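Local coordinates for GrpB family protein (Enterococcus faecalis, PDB 2NRK) that is of unknown function but belongs to the GrpB family, which is grouped with the nucleotidyltransferases, at residues I54-I59 with H101-Y106; E61-V66 with G88-R93; Q28-N33 with W71-I76. All blocks are in the same frame, centred on the assembly; numbering follows the deposited sequence.

Interaction 1: residues I54-I59 with H101-Y106; sequences IDFLVI and HHVHIY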
loop_
_atom_site.group_PDB
_atom_site.type_symbol
_atom_site.label_atom_id
_atom_site.label_comp_id
_atom_site.label_asym_id
_atom_site.label_seq_id
_atom_site.Cartn_x
_atom_site.Cartn_y
_atom_site.Cartn_z
ATOM N N ILE A 54 1.966 18.202 -14.969
ATOM C CA ILE A 54 2.453 17.685 -13.690
ATOM C C ILE A 54 1.303 16.961 -12.999
ATOM O O ILE A 54 0.240 17.560 -12.791
ATOM C CB ILE A 54 2.949 18.806 -12.742
ATOM C CG1 ILE A 54 3.945 19.784 -13.413
ATOM C CG2 ILE A 54 3.554 18.201 -11.455
ATOM C CD1 ILE A 54 5.223 19.143 -13.897
ATOM N N ASP A 55 1.533 15.698 -12.630
ATOM C CA ASP A 55 0.563 14.926 -11.832
ATOM C C ASP A 55 0.883 14.954 -10.350
ATOM O O ASP A 55 2.055 14.667 -9.938
ATOM C CB ASP A 55 0.509 13.458 -12.272
ATOM C CG ASP A 55 -0.005 13.310 -13.683
ATOM O OD1 ASP A 55 -1.232 13.392 -13.869
ATOM O OD2 ASP A 55 0.837 13.123 -14.601
ATOM N N PHE A 56 -0.153 15.240 -9.564
ATOM C CA PHE A 56 -0.109 15.295 -8.083
ATOM C C PHE A 56 -0.970 14.205 -7.477
ATOM O O PHE A 56 -2.131 14.002 -7.908
ATOM C CB PHE A 56 -0.625 16.653 -7.554
ATOM C CG PHE A 56 0.132 17.832 -8.085
ATOM C CD1 PHE A 56 1.085 18.468 -7.295
ATOM C CD2 PHE A 56 -0.083 18.295 -9.378
ATOM C CE1 PHE A 56 1.849 19.538 -7.797
ATOM C CE2 PHE A 56 0.663 19.368 -9.879
ATOM C CZ PHE A 56 1.636 19.996 -9.086
ATOM N N LEU A 57 -0.389 13.478 -6.510
ATOM C CA LEU A 57 -1.143 12.507 -5.697
ATOM C C LEU A 57 -1.316 13.138 -4.330
ATOM O O LEU A 57 -0.336 13.431 -3.659
ATOM C CB LEU A 57 -0.386 11.177 -5.589
ATOM C CG LEU A 57 -1.035 10.115 -4.661
ATOM C CD1 LEU A 57 -2.454 9.747 -5.113
ATOM C CD2 LEU A 57 -0.176 8.839 -4.611
ATOM N N VAL A 58 -2.550 13.440 -3.977
ATOM C CA VAL A 58 -2.841 14.075 -2.696
ATOM C C VAL A 58 -3.611 13.044 -1.851
ATOM O O VAL A 58 -4.671 12.551 -2.269
ATOM C CB VAL A 58 -3.704 15.348 -2.902
ATOM C CG1 VAL A 58 -4.043 15.950 -1.565
ATOM C CG2 VAL A 58 -2.968 16.376 -3.757
ATOM N N ILE A 59 -3.081 12.749 -0.667
ATOM C CA ILE A 59 -3.680 11.742 0.207
ATOM C C ILE A 59 -4.261 12.478 1.398
ATOM O O ILE A 59 -3.546 13.249 2.062
ATOM C CB ILE A 59 -2.600 10.721 0.664
ATOM C CG1 ILE A 59 -1.956 10.085 -0.570
ATOM C CG2 ILE A 59 -3.242 9.712 1.581
ATOM C CD1 ILE A 59 -0.706 9.249 -0.195
ATOM N N HIS A 101 -1.619 20.969 -14.990
ATOM C CA HIS A 101 -1.613 20.295 -13.661
ATOM C C HIS A 101 -2.814 19.362 -13.563
ATOM O O HIS A 101 -3.930 19.754 -13.888
ATOM C CB HIS A 101 -1.697 21.289 -12.489
ATOM C CG HIS A 101 -0.611 22.320 -12.457
ATOM N ND1 HIS A 101 -0.601 23.425 -13.284
ATOM C CD2 HIS A 101 0.455 22.457 -11.638
ATOM C CE1 HIS A 101 0.446 24.178 -12.996
ATOM N NE2 HIS A 101 1.116 23.605 -12.012
ATOM N N HIS A 102 -2.573 18.124 -13.152
ATOM C CA HIS A 102 -3.657 17.147 -12.879
ATOM C C HIS A 102 -3.464 16.715 -11.421
ATOM O O HIS A 102 -2.348 16.338 -11.029
ATOM C CB HIS A 102 -3.536 15.924 -13.750
ATOM C CG HIS A 102 -3.959 16.156 -15.162
ATOM N ND1 HIS A 102 -3.668 15.272 -16.175
ATOM C CD2 HIS A 102 -4.643 17.177 -15.727
ATOM C CE1 HIS A 102 -4.175 15.726 -17.306
ATOM N NE2 HIS A 102 -4.775 16.877 -17.067
ATOM N N VAL A 103 -4.508 16.868 -10.618
ATOM C CA VAL A 103 -4.411 16.548 -9.188
ATOM C C VAL A 103 -5.339 15.403 -8.875
ATOM O O VAL A 103 -6.535 15.472 -9.173
ATOM C CB VAL A 103 -4.775 17.803 -8.329
ATOM C CG1 VAL A 103 -4.638 17.493 -6.832
ATOM C CG2 VAL A 103 -3.890 18.991 -8.713
ATOM N N HIS A 104 -4.790 14.345 -8.272
ATOM C CA HIS A 104 -5.543 13.108 -8.046
ATOM C C HIS A 104 -5.613 12.976 -6.528
ATOM O O HIS A 104 -4.581 12.709 -5.890
ATOM C CB HIS A 104 -4.766 11.899 -8.598
ATOM C CG HIS A 104 -4.330 12.048 -10.026
ATOM N ND1 HIS A 104 -5.013 11.476 -11.078
ATOM C CD2 HIS A 104 -3.302 12.736 -10.574
ATOM C CE1 HIS A 104 -4.404 11.781 -12.213
ATOM N NE2 HIS A 104 -3.365 12.549 -11.939
ATOM N N ILE A 105 -6.790 13.232 -5.961
ATOM C CA ILE A 105 -6.931 13.248 -4.506
ATOM C C ILE A 105 -7.645 11.959 -4.086
ATOM O O ILE A 105 -8.692 11.611 -4.628
ATOM C CB ILE A 105 -7.717 14.478 -4.012
ATOM C CG1 ILE A 105 -7.109 15.779 -4.568
ATOM C CG2 ILE A 105 -7.701 14.544 -2.490
ATOM C CD1 ILE A 105 -7.976 17.056 -4.271
ATOM N N TYR A 106 -7.071 11.250 -3.105
ATOM C CA TYR A 106 -7.723 10.044 -2.591
ATOM C C TYR A 106 -7.700 10.026 -1.060
ATOM O O TYR A 106 -6.821 10.610 -0.437
ATOM C CB TYR A 106 -6.992 8.787 -3.041
ATOM C CG TYR A 106 -6.923 8.564 -4.543
ATOM C CD1 TYR A 106 -7.947 7.910 -5.226
ATOM C CD2 TYR A 106 -5.780 8.940 -5.240
ATOM C CE1 TYR A 106 -7.811 7.658 -6.638
ATOM C CE2 TYR A 106 -5.650 8.715 -6.606
ATOM C CZ TYR A 106 -6.646 8.082 -7.283
ATOM O OH TYR A 106 -6.416 7.840 -8.645
HETATM O O HOH W 1 -2.408 12.989 -16.173
#

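Interaction 2: residues E61-V66 with G88-R93; sequences EEIEKV and GRRYLR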
loop_
_atom_site.group_PDB
_atom_site.type_symbol
_atom_site.label_atom_id
_atom_site.label_comp_id
_atom_site.label_asym_id
_atom_site.label_seq_id
_atom_site.Cartn_x
_atom_site.Cartn_y
_atom_site.Cartn_z
ATOM N N GLU A 61 -7.227 12.627 4.913
ATOM C CA GLU A 61 -7.909 11.853 5.953
ATOM C C GLU A 61 -9.356 11.575 5.583
ATOM O O GLU A 61 -9.855 10.467 5.810
ATOM C CB GLU A 61 -7.835 12.581 7.299
ATOM C CG GLU A 61 -6.418 12.643 7.813
ATOM C CD GLU A 61 -6.324 12.959 9.309
ATOM O OE1 GLU A 61 -7.172 12.477 10.113
ATOM O OE2 GLU A 61 -5.368 13.691 9.652
ATOM N N GLU A 62 -10.023 12.593 5.021
ATOM C CA GLU A 62 -11.457 12.528 4.727
ATOM C C GLU A 62 -11.756 13.133 3.360
ATOM O O GLU A 62 -11.635 14.342 3.176
ATOM C CB GLU A 62 -12.258 13.313 5.757
ATOM C CG GLU A 62 -12.217 12.798 7.165
ATOM C CD GLU A 62 -13.086 13.649 8.065
ATOM O OE1 GLU A 62 -14.313 13.677 7.833
ATOM O OE2 GLU A 62 -12.527 14.315 8.961
ATOM N N ILE A 63 -12.151 12.286 2.418
ATOM C CA ILE A 63 -12.381 12.739 1.043
ATOM C C ILE A 63 -13.574 13.684 0.917
ATOM O O ILE A 63 -13.506 14.674 0.201
ATOM C CB ILE A 63 -12.437 11.567 0.020
ATOM C CG1 ILE A 63 -12.267 12.100 -1.431
ATOM C CG2 ILE A 63 -13.691 10.734 0.139
ATOM C CD1 ILE A 63 -10.886 12.656 -1.748
ATOM N N GLU A 64 -14.640 13.424 1.669
ATOM C CA GLU A 64 -15.853 14.253 1.528
ATOM C C GLU A 64 -15.614 15.693 1.946
ATOM O O GLU A 64 -16.241 16.623 1.415
ATOM C CB GLU A 64 -17.031 13.627 2.286
ATOM C CG GLU A 64 -17.335 12.203 1.810
ATOM C CD GLU A 64 -18.806 11.803 1.946
ATOM O OE1 GLU A 64 -19.575 12.480 2.685
ATOM O OE2 GLU A 64 -19.192 10.787 1.310
ATOM N N LYS A 65 -14.709 15.884 2.895
ATOM C CA LYS A 65 -14.290 17.214 3.328
ATOM C C LYS A 65 -13.646 18.066 2.220
ATOM O O LYS A 65 -13.617 19.307 2.298
ATOM C CB LYS A 65 -13.323 17.094 4.493
ATOM C CG LYS A 65 -14.005 17.172 5.883
ATOM C CD LYS A 65 -12.944 17.039 6.979
ATOM C CE LYS A 65 -12.071 18.301 7.105
ATOM N NZ LYS A 65 -11.094 18.147 8.235
ATOM N N VAL A 66 -13.125 17.406 1.187
ATOM C CA VAL A 66 -12.452 18.123 0.101
ATOM C C VAL A 66 -13.492 18.903 -0.710
ATOM O O VAL A 66 -13.194 19.959 -1.266
ATOM C CB VAL A 66 -11.619 17.135 -0.780
ATOM C CG1 VAL A 66 -11.020 17.822 -2.020
ATOM C CG2 VAL A 66 -10.504 16.519 0.065
ATOM N N GLY A 88 -14.199 7.311 -5.103
ATOM C CA GLY A 88 -13.341 7.824 -4.032
ATOM C C GLY A 88 -12.329 8.886 -4.409
ATOM O O GLY A 88 -11.693 9.444 -3.528
ATOM N N ARG A 89 -12.198 9.207 -5.695
ATOM C CA ARG A 89 -11.251 10.243 -6.109
ATOM C C ARG A 89 -11.901 11.623 -6.063
ATOM O O ARG A 89 -13.139 11.737 -6.207
ATOM C CB ARG A 89 -10.744 9.955 -7.531
ATOM C CG ARG A 89 -9.695 10.980 -8.014
ATOM C CD ARG A 89 -9.106 10.551 -9.364
ATOM N NE ARG A 89 -10.133 10.499 -10.433
ATOM C CZ ARG A 89 -9.825 10.385 -11.730
ATOM N NH1 ARG A 89 -8.538 10.309 -12.102
ATOM N NH2 ARG A 89 -10.771 10.329 -12.664
ATOM N N ARG A 90 -11.093 12.652 -5.816
ATOM C CA ARG A 90 -11.425 14.003 -6.312
ATOM C C ARG A 90 -10.352 14.421 -7.286
ATOM O O ARG A 90 -9.174 14.444 -6.932
ATOM C CB ARG A 90 -11.582 15.019 -5.179
ATOM C CG ARG A 90 -12.731 14.661 -4.227
ATOM C CD ARG A 90 -14.111 14.661 -4.936
ATOM N NE ARG A 90 -15.195 14.472 -3.965
ATOM C CZ ARG A 90 -15.624 13.288 -3.529
ATOM N NH1 ARG A 90 -15.097 12.163 -4.012
ATOM N NH2 ARG A 90 -16.625 13.232 -2.611
ATOM N N TYR A 91 -10.760 14.798 -8.493
ATOM C CA TYR A 91 -9.820 15.060 -9.555
ATOM C C TYR A 91 -9.902 16.560 -9.879
ATOM O O TYR A 91 -11.011 17.110 -9.969
ATOM C CB TYR A 91 -10.225 14.230 -10.775
ATOM C CG TYR A 91 -9.363 14.427 -12.007
ATOM C CD1 TYR A 91 -8.010 14.102 -11.986
ATOM C CD2 TYR A 91 -9.923 14.876 -13.210
ATOM C CE1 TYR A 91 -7.210 14.246 -13.154
ATOM C CE2 TYR A 91 -9.130 15.023 -14.378
ATOM C CZ TYR A 91 -7.779 14.720 -14.313
ATOM O OH TYR A 91 -7.015 14.879 -15.464
ATOM N N LEU A 92 -8.746 17.190 -10.024
ATOM C CA LEU A 92 -8.662 18.606 -10.416
ATOM C C LEU A 92 -7.804 18.707 -11.659
ATOM O O LEU A 92 -6.795 18.022 -11.779
ATOM C CB LEU A 92 -7.986 19.463 -9.333
ATOM C CG LEU A 92 -8.351 19.313 -7.849
ATOM C CD1 LEU A 92 -7.471 20.224 -7.007
ATOM C CD2 LEU A 92 -9.776 19.654 -7.653
ATOM N N ARG A 93 -8.179 19.599 -12.561
ATOM C CA ARG A 93 -7.340 19.879 -13.719
ATOM C C ARG A 93 -7.288 21.357 -13.973
ATOM O O ARG A 93 -8.270 22.098 -13.755
ATOM C CB ARG A 93 -7.856 19.134 -14.972
ATOM C CG ARG A 93 -9.212 19.576 -15.424
ATOM C CD ARG A 93 -9.745 18.623 -16.526
ATOM N NE ARG A 93 -10.971 19.186 -17.040
ATOM C CZ ARG A 93 -11.827 18.525 -17.814
ATOM N NH1 ARG A 93 -11.559 17.267 -18.152
ATOM N NH2 ARG A 93 -12.934 19.129 -18.215
HETATM O O HOH W 2 -17.685 10.862 -1.249
#

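Interaction 3: residues Q28-N33 with W71-I76; sequences QILKEN and WEFERI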
loop_
_atom_site.group_PDB
_atom_site.type_symbol
_atom_site.label_atom_id
_atom_site.label_comp_id
_atom_site.label_asym_id
_atom_site.label_seq_id
_atom_site.Cartn_x
_atom_site.Cartn_y
_atom_site.Cartn_z
ATOM N N GLN A 28 -1.740 24.670 1.274
ATOM C CA GLN A 28 -2.275 25.857 1.954
ATOM C C GLN A 28 -3.791 25.747 2.023
ATOM O O GLN A 28 -4.408 26.198 2.983
ATOM C CB GLN A 28 -1.899 27.174 1.253
ATOM C CG GLN A 28 -0.433 27.586 1.391
ATOM C CD GLN A 28 -0.177 29.003 0.853
ATOM O OE1 GLN A 28 0.481 29.837 1.518
ATOM N NE2 GLN A 28 -0.687 29.283 -0.344
ATOM N N ILE A 29 -4.378 25.147 0.984
ATOM C CA ILE A 29 -5.838 25.028 0.877
ATOM C C ILE A 29 -6.360 23.859 1.692
ATOM O O ILE A 29 -7.360 23.992 2.405
ATOM C CB ILE A 29 -6.285 24.900 -0.604
ATOM C CG1 ILE A 29 -6.007 26.217 -1.339
ATOM C CG2 ILE A 29 -7.762 24.488 -0.724
ATOM C CD1 ILE A 29 -6.018 26.041 -2.842
ATOM N N LEU A 30 -5.658 22.726 1.601
ATOM C CA LEU A 30 -6.133 21.493 2.222
ATOM C C LEU A 30 -5.920 21.440 3.733
ATOM O O LEU A 30 -6.638 20.724 4.448
ATOM C CB LEU A 30 -5.412 20.306 1.585
ATOM C CG LEU A 30 -5.820 20.016 0.150
ATOM C CD1 LEU A 30 -4.726 19.234 -0.506
ATOM C CD2 LEU A 30 -7.147 19.261 0.190
ATOM N N LYS A 31 -4.909 22.160 4.214
ATOM C CA LYS A 31 -4.621 22.257 5.648
ATOM C C LYS A 31 -4.432 20.872 6.278
ATOM O O LYS A 31 -3.802 20.003 5.661
ATOM C CB LYS A 31 -5.679 23.108 6.376
ATOM C CG LYS A 31 -5.757 24.539 5.794
ATOM C CD LYS A 31 -6.698 25.451 6.508
ATOM C CE LYS A 31 -6.835 26.733 5.667
ATOM N NZ LYS A 31 -7.741 27.694 6.321
ATOM N N GLU A 32 -5.002 20.669 7.468
ATOM C CA GLU A 32 -4.762 19.445 8.252
ATOM C C GLU A 32 -5.274 18.162 7.611
ATOM O O GLU A 32 -4.771 17.076 7.928
ATOM C CB GLU A 32 -5.339 19.559 9.673
ATOM C CG GLU A 32 -4.759 20.687 10.524
ATOM C CD GLU A 32 -5.432 22.027 10.276
ATOM O OE1 GLU A 32 -6.309 22.116 9.386
ATOM O OE2 GLU A 32 -5.098 22.993 10.995
ATOM N N ASN A 33 -6.244 18.279 6.705
ATOM C CA ASN A 33 -6.806 17.111 6.047
ATOM C C ASN A 33 -5.782 16.462 5.092
ATOM O O ASN A 33 -5.938 15.304 4.700
ATOM C CB ASN A 33 -8.049 17.520 5.269
ATOM C CG ASN A 33 -8.879 16.340 4.813
ATOM O OD1 ASN A 33 -8.863 15.261 5.413
ATOM N ND2 ASN A 33 -9.634 16.552 3.752
ATOM N N TRP A 71 -14.420 25.623 -4.280
ATOM C CA TRP A 71 -14.318 27.001 -4.803
ATOM C C TRP A 71 -12.951 27.644 -4.503
ATOM O O TRP A 71 -12.514 28.552 -5.223
ATOM C CB TRP A 71 -15.528 27.835 -4.332
ATOM C CG TRP A 71 -16.743 27.100 -4.785
ATOM C CD1 TRP A 71 -17.299 27.125 -6.032
ATOM C CD2 TRP A 71 -17.444 26.086 -4.050
ATOM N NE1 TRP A 71 -18.330 26.201 -6.107
ATOM C CE2 TRP A 71 -18.434 25.560 -4.901
ATOM C CE3 TRP A 71 -17.336 25.586 -2.743
ATOM C CZ2 TRP A 71 -19.333 24.570 -4.482
ATOM C CZ3 TRP A 71 -18.225 24.573 -2.331
ATOM C CH2 TRP A 71 -19.202 24.089 -3.212
ATOM N N GLU A 72 -12.274 27.157 -3.459
ATOM C CA GLU A 72 -10.890 27.559 -3.213
ATOM C C GLU A 72 -10.001 27.028 -4.341
ATOM O O GLU A 72 -9.112 27.722 -4.833
ATOM C CB GLU A 72 -10.389 27.021 -1.863
ATOM C CG GLU A 72 -11.012 27.662 -0.656
ATOM C CD GLU A 72 -10.587 29.098 -0.438
ATOM O OE1 GLU A 72 -9.667 29.611 -1.143
ATOM O OE2 GLU A 72 -11.202 29.728 0.461
ATOM N N PHE A 73 -10.216 25.778 -4.751
ATOM C CA PHE A 73 -9.447 25.256 -5.867
ATOM C C PHE A 73 -9.754 25.987 -7.174
ATOM O O PHE A 73 -8.845 26.267 -7.960
ATOM C CB PHE A 73 -9.710 23.780 -6.052
ATOM C CG PHE A 73 -9.164 22.929 -4.948
ATOM C CD1 PHE A 73 -7.783 22.952 -4.634
ATOM C CD2 PHE A 73 -10.009 22.073 -4.251
ATOM C CE1 PHE A 73 -7.287 22.130 -3.601
ATOM C CE2 PHE A 73 -9.510 21.241 -3.214
ATOM C CZ PHE A 73 -8.153 21.284 -2.901
ATOM N N GLU A 74 -11.029 26.308 -7.401
ATOM C CA GLU A 74 -11.394 27.096 -8.590
ATOM C C GLU A 74 -10.675 28.447 -8.584
ATOM O O GLU A 74 -10.270 28.941 -9.636
ATOM C CB GLU A 74 -12.914 27.281 -8.687
ATOM C CG GLU A 74 -13.657 25.953 -8.927
ATOM C CD GLU A 74 -15.157 26.143 -9.156
ATOM O OE1 GLU A 74 -15.630 27.288 -9.035
ATOM O OE2 GLU A 74 -15.829 25.134 -9.467
ATOM N N ARG A 75 -10.545 29.040 -7.399
ATOM C CA ARG A 75 -9.926 30.365 -7.251
ATOM C C ARG A 75 -8.473 30.345 -7.753
ATOM O O ARG A 75 -8.004 31.347 -8.325
ATOM C CB ARG A 75 -9.970 30.828 -5.793
ATOM C CG ARG A 75 -9.583 32.292 -5.605
ATOM C CD ARG A 75 -9.414 32.625 -4.126
ATOM N NE ARG A 75 -8.184 32.042 -3.602
ATOM C CZ ARG A 75 -6.967 32.539 -3.839
ATOM N NH1 ARG A 75 -5.907 31.946 -3.331
ATOM N NH2 ARG A 75 -6.813 33.641 -4.578
ATOM N N ILE A 76 -7.775 29.224 -7.562
ATOM C CA ILE A 76 -6.399 29.099 -8.078
ATOM C C ILE A 76 -6.325 28.399 -9.451
ATOM O O ILE A 76 -5.267 27.901 -9.874
ATOM C CB ILE A 76 -5.414 28.518 -7.023
ATOM C CG1 ILE A 76 -5.758 27.072 -6.659
ATOM C CG2 ILE A 76 -5.411 29.418 -5.768
ATOM C CD1 ILE A 76 -4.550 26.295 -5.978
#

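Interaction 1: residues I54-I59 with H101-Y106
Phe56 and Val58 leave a notch on one face of this parallel strand pair, and Val103 fills it. Its CG2 methyl lies 3.9 Å from Phe56 CD2, and its CG1 methyl 3.7 Å from Val58 CG2. Val58 in turn lies alongside Ile105, pointing the same way, with CB 3.8 Å from Ile105 CG1. At the other end Phe56 meets His101 rim to rim, Phe56 CE2 3.6 Å from His101 CD2, with the planes only 22° apart and neither ring over the other. Helix 14-30 covers this face, bringing Phe19 to Phe56.

On the opposite face Leu57, with CG anti to the backbone N (chi1 175°), brings its CD1 branch to the edge of the Tyr106 ring, 3.4 Å from Tyr106 CD2. Nearby, His104 NE2 gives a nearly straight hydrogen bond (169°, 3.0 Å) to Asp55 OD1, which lies in the imidazole plane and is met on its anti side. The same OD1 accepts from a water that also bonds His102 ND1, while His102 NE2 pairs with Arg99. Regular backbone bonds, from His102 N to Ile54 O through Tyr106 N to Val58 O, zip the strands into the parallel centre of a mixed sheet, consistent with a nucleotidyltransferase-like fold.

Interaction 2: residues E61-V66 with G88-R93
The guanidinium of Arg90 has Ile63 over one face, with CG1 3.8 Å above the plane and displaced toward the rim. Two partners lie in that plane, at the edges: the carbonyl O of Arg89 and a water. Arg90 NH1 donates to Arg89 O at 3.0 Å and 163°, though it reaches that oxygen from above the carbonyl plane, 53° out of it. The bend at chi2 (-63°) folds the arginine chain back so that its head can bond to the backbone of its own strand. Arg90 NE forms a salt bridge with Asp67, so the head is held by its own strand on one hand and by Asp67, the residue after Val66, on the other, which should restrict its rotation.

The aliphatic part of the arginine packs as well. Ile63 CD1 rests 3.7 Å from Arg90 CG, and Val66 CG1 comes to 4.2 Å from the same carbon. Ile63 CG1, anti to its own amide nitrogen, also lies 3.4 Å from Gly88 O. Toward solvent, Glu64 OE2 stays 5.3 Å from Arg90 NH2, and the water between them accepts from NH2 and donates to OE2. The turn is closed by Val66 N bonding Ile63 O at 2.9 Å. Here the loop of a beta-alpha-beta crossover, leading from strand 54-60 through helix 70-75 to strand 79-80, packs against Gly88 and Arg90.

Interaction 3: residues Q28-N33 with W71-I76
Two helices on the same face of the mixed sheet meet here near their C-terminal ends: Ile29 and Leu30 close helix 14-30, while Glu72 and Phe73 belong to helix 70-75 of the beta-alpha-beta crossover. No hydrogen bond spans the contact, which is made by apolar side chains and the CB of Glu72. Ile29 makes most of the contact. Its CG2 methyl, anti to the backbone N, hangs over one face of the Phe73 ring in a CH-pi contact, 4.1 Å from the ring centroid and 25° off the normal, somewhat toward the rim. The same methyl touches Glu72 CB at 3.8 Å.

Leu30 reaches the ring by another route. Its CD2 lies in the ring plane at the edge, 3.8 Å from Phe73 CZ, and the two side chains are roughly perpendicular. Phe73 is thus held at face and edge by neighbouring residues of one helix end. Leu26 and Val66 also touch Phe73.

Toward the surface, the Glu72 chain, bent at chi2, leans along its own helix toward Arg75, where Glu72 OE1 makes a long salt bridge, 3.8 Å, to Arg75 NE. Beyond the last turn, Ile76 places CG1 between its backbone N and carbonyl carbon (chi1 65°), and the isoleucines meet tip to tip, Ile29 CD1 a tight 3.5 Å from Ile76 CD1.

How the interactions relate
From the N terminus, helix 14-30 ends in 28-33, which meets 71-76; interaction 3 closes a loop holding strands 34-40 and 54-60 and the turn 61-66. Interaction 1 opens at 54-59 and closes at 101-106, so it crosses interaction 3. Interaction 2, from 61-66 to 88-93, also crosses interaction 3 but nests wholly within interaction 1. Strand 101-107 joins the first two, pairing with strand 54-60 on one flank and strand 89-94 on the other. Asn33 ties interaction 3 to the start of 61-66 through its bonds to Glu61 and Glu62. Leu30 on Val58 and Phe73 on Leu92 seat both helices on the sheet.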